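Local coordinates for aluminum resistance protein (Clostridium novyi, PDB 3I16) that probably acts as a pyridoxal 5'-phosphate-dependent carbon-sulfur lyase of the methionine gamma-lyase family, and is probably involved in aluminum resistance, at residues 13-18 / 421-426. Residues are numbered along the deposited sequence; the frame is centred on the assembly and turned at random. Where two conformers were deposited one is given.
Sequences YNINDR and ALSRIV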
ATOM      1  N   TYR B  13      33.957   6.096 -13.980  1.00 20.87           N
ATOM      2  CA  TYR B  13      33.030   5.398 -14.879  1.00 19.18           C
ATOM      3  C   TYR B  13      33.639   5.180 -16.274  1.00 17.82           C
ATOM      4  O   TYR B  13      32.931   4.817 -17.195  1.00 16.06           O
ATOM      5  CB  TYR B  13      31.749   6.221 -15.046  1.00 20.57           C
ATOM      6  CG  TYR B  13      30.812   6.145 -13.880  1.00 18.42           C
ATOM      7  CD1 TYR B  13      30.994   6.926 -12.752  1.00 20.17           C
ATOM      8  CD2 TYR B  13      29.723   5.281 -13.917  1.00 20.07           C
ATOM      9  CE1 TYR B  13      30.109   6.835 -11.673  1.00 18.18           C
ATOM     10  CE2 TYR B  13      28.847   5.187 -12.869  1.00 17.47           C
ATOM     11  CZ  TYR B  13      29.036   5.959 -11.749  1.00 20.85           C
ATOM     12  OH  TYR B  13      28.133   5.848 -10.714  1.00 20.88           O
ATOM     13  N   ASN B  14      34.948   5.399 -16.405  1.00 17.43           N
ATOM     14  CA  ASN B  14      35.677   5.278 -17.673  0.50 17.28           C
ATOM     15  C   ASN B  14      35.179   6.271 -18.730  1.00 15.35           C
ATOM     16  O   ASN B  14      35.213   6.001 -19.941  1.00 15.85           O
ATOM     17  CB  ASN B  14      35.719   3.825 -18.179  0.50 17.48           C
ATOM     18  CG  ASN B  14      36.561   2.918 -17.282  0.50 21.23           C
ATOM     19  OD1 ASN B  14      37.457   3.380 -16.566  0.50 20.66           O
ATOM     20  ND2 ASN B  14      36.286   1.618 -17.335  0.50 23.25           N
ATOM     21  N   ILE B  15      34.725   7.432 -18.256  1.00 14.15           N
ATOM     22  CA  ILE B  15      34.302   8.526 -19.131  1.00 12.42           C
ATOM     23  C   ILE B  15      35.587   9.239 -19.473  1.00 11.24           C
ATOM     24  O   ILE B  15      36.336   9.646 -18.589  1.00 12.13           O
ATOM     25  CB  ILE B  15      33.299   9.461 -18.455  1.00 13.27           C
ATOM     26  CG1 ILE B  15      31.943   8.732 -18.352  1.00 16.77           C
ATOM     27  CG2 ILE B  15      33.146  10.736 -19.275  1.00  7.64           C
ATOM     28  CD1 ILE B  15      30.936   9.364 -17.416  1.00 12.36           C
ATOM     29  N   ASN B  16      35.863   9.379 -20.763  1.00 11.46           N
ATOM     30  CA  ASN B  16      37.153   9.893 -21.208  1.00 10.00           C
ATOM     31  C   ASN B  16      37.093  11.376 -21.573  1.00  8.99           C
ATOM     32  O   ASN B  16      36.010  11.962 -21.674  1.00  8.06           O
ATOM     33  CB  ASN B  16      37.647   9.028 -22.375  1.00 12.72           C
ATOM     34  CG  ASN B  16      36.664   9.020 -23.541  1.00 17.57           C
ATOM     35  OD1 ASN B  16      36.543  10.015 -24.232  1.00 15.09           O
ATOM     36  ND2 ASN B  16      35.918   7.907 -23.722  1.00 17.67           N
ATOM     37  N   ASP B  17      38.254  11.984 -21.759  1.00  6.63           N
ATOM     38  CA  ASP B  17      38.307  13.418 -22.071  1.00  8.49           C
ATOM     39  C   ASP B  17      37.636  13.781 -23.389  1.00  9.33           C
ATOM     40  O   ASP B  17      37.087  14.848 -23.515  1.00  7.02           O
ATOM     41  CB  ASP B  17      39.760  13.890 -22.113  1.00  9.54           C
ATOM     42  CG  ASP B  17      40.406  13.882 -20.753  1.00 15.74           C
ATOM     43  OD1 ASP B  17      39.670  14.015 -19.743  1.00 14.37           O
ATOM     44  OD2 ASP B  17      41.648  13.753 -20.705  1.00 18.47           O
ATOM     45  N   ARG B  18      37.699  12.900 -24.384  1.00 10.09           N
ATOM     46  CA  ARG B  18      37.047  13.186 -25.669  1.00 10.64           C
ATOM     47  C   ARG B  18      35.550  13.349 -25.473  1.00  9.65           C
ATOM     48  O   ARG B  18      34.940  14.267 -26.026  1.00  9.59           O
ATOM     49  CB  ARG B  18      37.350  12.080 -26.667  1.00 10.33           C
ATOM     50  CG  ARG B  18      36.695  12.193 -28.034  1.00 10.81           C
ATOM     51  CD  ARG B  18      37.344  11.127 -28.968  1.00 12.71           C
ATOM     52  NE  ARG B  18      37.089  11.411 -30.378  1.00 19.26           N
ATOM     53  CZ  ARG B  18      37.744  10.858 -31.409  1.00 22.33           C
ATOM     54  NH1 ARG B  18      38.708   9.958 -31.235  1.00 17.95           N
ATOM     55  NH2 ARG B  18      37.435  11.225 -32.646  1.00 28.98           N
ATOM     56  N   ALA B 421      27.179   5.986 -21.694  1.00 14.27           N
ATOM     57  CA  ALA B 421      26.876   5.252 -22.916  1.00 14.86           C
ATOM     58  C   ALA B 421      27.793   5.644 -24.081  1.00 15.04           C
ATOM     59  O   ALA B 421      28.393   4.784 -24.735  1.00 17.33           O
ATOM     60  CB  ALA B 421      25.390   5.443 -23.295  1.00 10.54           C
ATOM     61  N   LEU B 422      27.945   6.938 -24.320  1.00 14.01           N
ATOM     62  CA  LEU B 422      28.819   7.380 -25.393  1.00 13.24           C
ATOM     63  C   LEU B 422      30.252   6.964 -25.164  1.00 12.67           C
ATOM     64  O   LEU B 422      30.969   6.640 -26.132  1.00 13.62           O
ATOM     65  CB  LEU B 422      28.725   8.907 -25.607  1.00 14.11           C
ATOM     66  CG  LEU B 422      29.551   9.495 -26.758  1.00 15.88           C
ATOM     67  CD1 LEU B 422      29.164   8.895 -28.086  1.00 19.19           C
ATOM     68  CD2 LEU B 422      29.398  11.042 -26.806  1.00 16.46           C
ATOM     69  N   SER B 423      30.705   6.974 -23.914  1.00 14.66           N
ATOM     70  CA  SER B 423      32.096   6.591 -23.621  1.00 15.59           C
ATOM     71  C   SER B 423      32.383   5.126 -23.996  1.00 18.05           C
ATOM     72  O   SER B 423      33.534   4.778 -24.263  1.00 16.03           O
ATOM     73  CB  SER B 423      32.473   6.872 -22.166  1.00 14.11           C
ATOM     74  OG  SER B 423      32.467   8.288 -21.901  1.00 16.59           O
ATOM     75  N   ARG B 424      31.360   4.279 -23.997  1.00 19.80           N
ATOM     76  CA  ARG B 424      31.555   2.892 -24.466  1.00 23.35           C
ATOM     77  C   ARG B 424      31.846   2.823 -25.955  1.00 24.90           C
ATOM     78  O   ARG B 424      32.507   1.893 -26.389  1.00 27.90           O
ATOM     79  CB  ARG B 424      30.344   2.011 -24.226  1.00 22.89           C
ATOM     80  CG  ARG B 424      30.080   1.665 -22.803  1.00 25.47           C
ATOM     81  CD  ARG B 424      28.740   0.952 -22.689  1.00 30.13           C
ATOM     82  NE  ARG B 424      28.708  -0.476 -23.033  1.00 33.94           N
ATOM     83  CZ  ARG B 424      28.635  -1.488 -22.154  1.00 36.49           C
ATOM     84  NH1 ARG B 424      28.633  -1.281 -20.838  1.00 37.77           N
ATOM     85  NH2 ARG B 424      28.556  -2.744 -22.588  1.00 37.06           N
ATOM     86  N   ILE B 425      31.376   3.791 -26.741  1.00 23.97           N
ATOM     87  CA  ILE B 425      31.581   3.734 -28.197  1.00 23.57           C
ATOM     88  C   ILE B 425      32.533   4.793 -28.773  1.00 25.17           C
ATOM     89  O   ILE B 425      32.979   4.660 -29.910  1.00 27.47           O
ATOM     90  CB  ILE B 425      30.202   3.703 -28.950  1.00 24.03           C
ATOM     91  CG1 ILE B 425      29.449   5.033 -28.898  1.00 23.25           C
ATOM     92  CG2 ILE B 425      29.278   2.646 -28.357  1.00 17.40           C
ATOM     93  CD1 ILE B 425      28.054   4.905 -29.492  1.00 21.97           C
ATOM     94  N   VAL B 426      32.859   5.835 -28.009  1.00 25.11           N
ATOM     95  CA  VAL B 426      33.777   6.881 -28.467  1.00 25.38           C
ATOM     96  C   VAL B 426      34.864   7.051 -27.407  1.00 25.75           C
ATOM     97  O   VAL B 426      34.562   7.178 -26.215  1.00 22.89           O
ATOM     98  CB  VAL B 426      33.040   8.209 -28.742  1.00 26.33           C
ATOM     99  CG1 VAL B 426      34.042   9.340 -29.041  1.00 26.62           C
ATOM    100  CG2 VAL B 426      32.065   8.024 -29.898  1.00 27.92           C
TER
HETATM  101  O   HOH W   1      36.262   5.546 -22.304  1.00 24.21           O
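Ser-423 pushes its side chain against the backbone and side chain of Ile-15. Its OG lies 3.3 Å from Ile-15 CA and 3.6 Å from Ile-15 CG1. This hydroxyl is turned beside its own backbone N (chi1 -66°) and is hydrogen-bonded to Leu-419 O, one helical turn earlier. That bond stays within its own helix; across the contact the hydroxyl meets carbon atoms of Ile-15. Ser-423 CB rests 3.6 Å from the carbonyl oxygen of Asn-14. Ile-15 also packs on Leu-419 and Ile-420 of helix 411-425, the helix of Ser-423.

The direct polar link comes from Asn-16. Its ND2 donates to Val-426 O at 2.9 Å. The amide reaches a lone pair in the carbonyl plane, with a C=O...N angle of 137°. One water bridges two groups of segment 13-18. It donates to Asn-14 O at 2.6 Å and accepts from Asn-16 ND2 at 2.8 Å. It reaches Ser-423 O across the contact by a weak bond. Two partners thus hold ND2 and help fix the rotation of the amide. The other end of that amide, OD1, caps Val-19 N.

At the outer edge, the extended chain of Arg-18 crosses Val-426 at about a right angle. CD of Arg-18 lies 3.8 Å from CG1 of Val-426.

The contact lies away from the cofactor pocket and joins a segment near the N-terminus to the C-terminal region of the chain. It pairs an asparagine N-cap, at the start of long helix 17-54, with the backbone carbonyl of Val-426, next to helix 411-425.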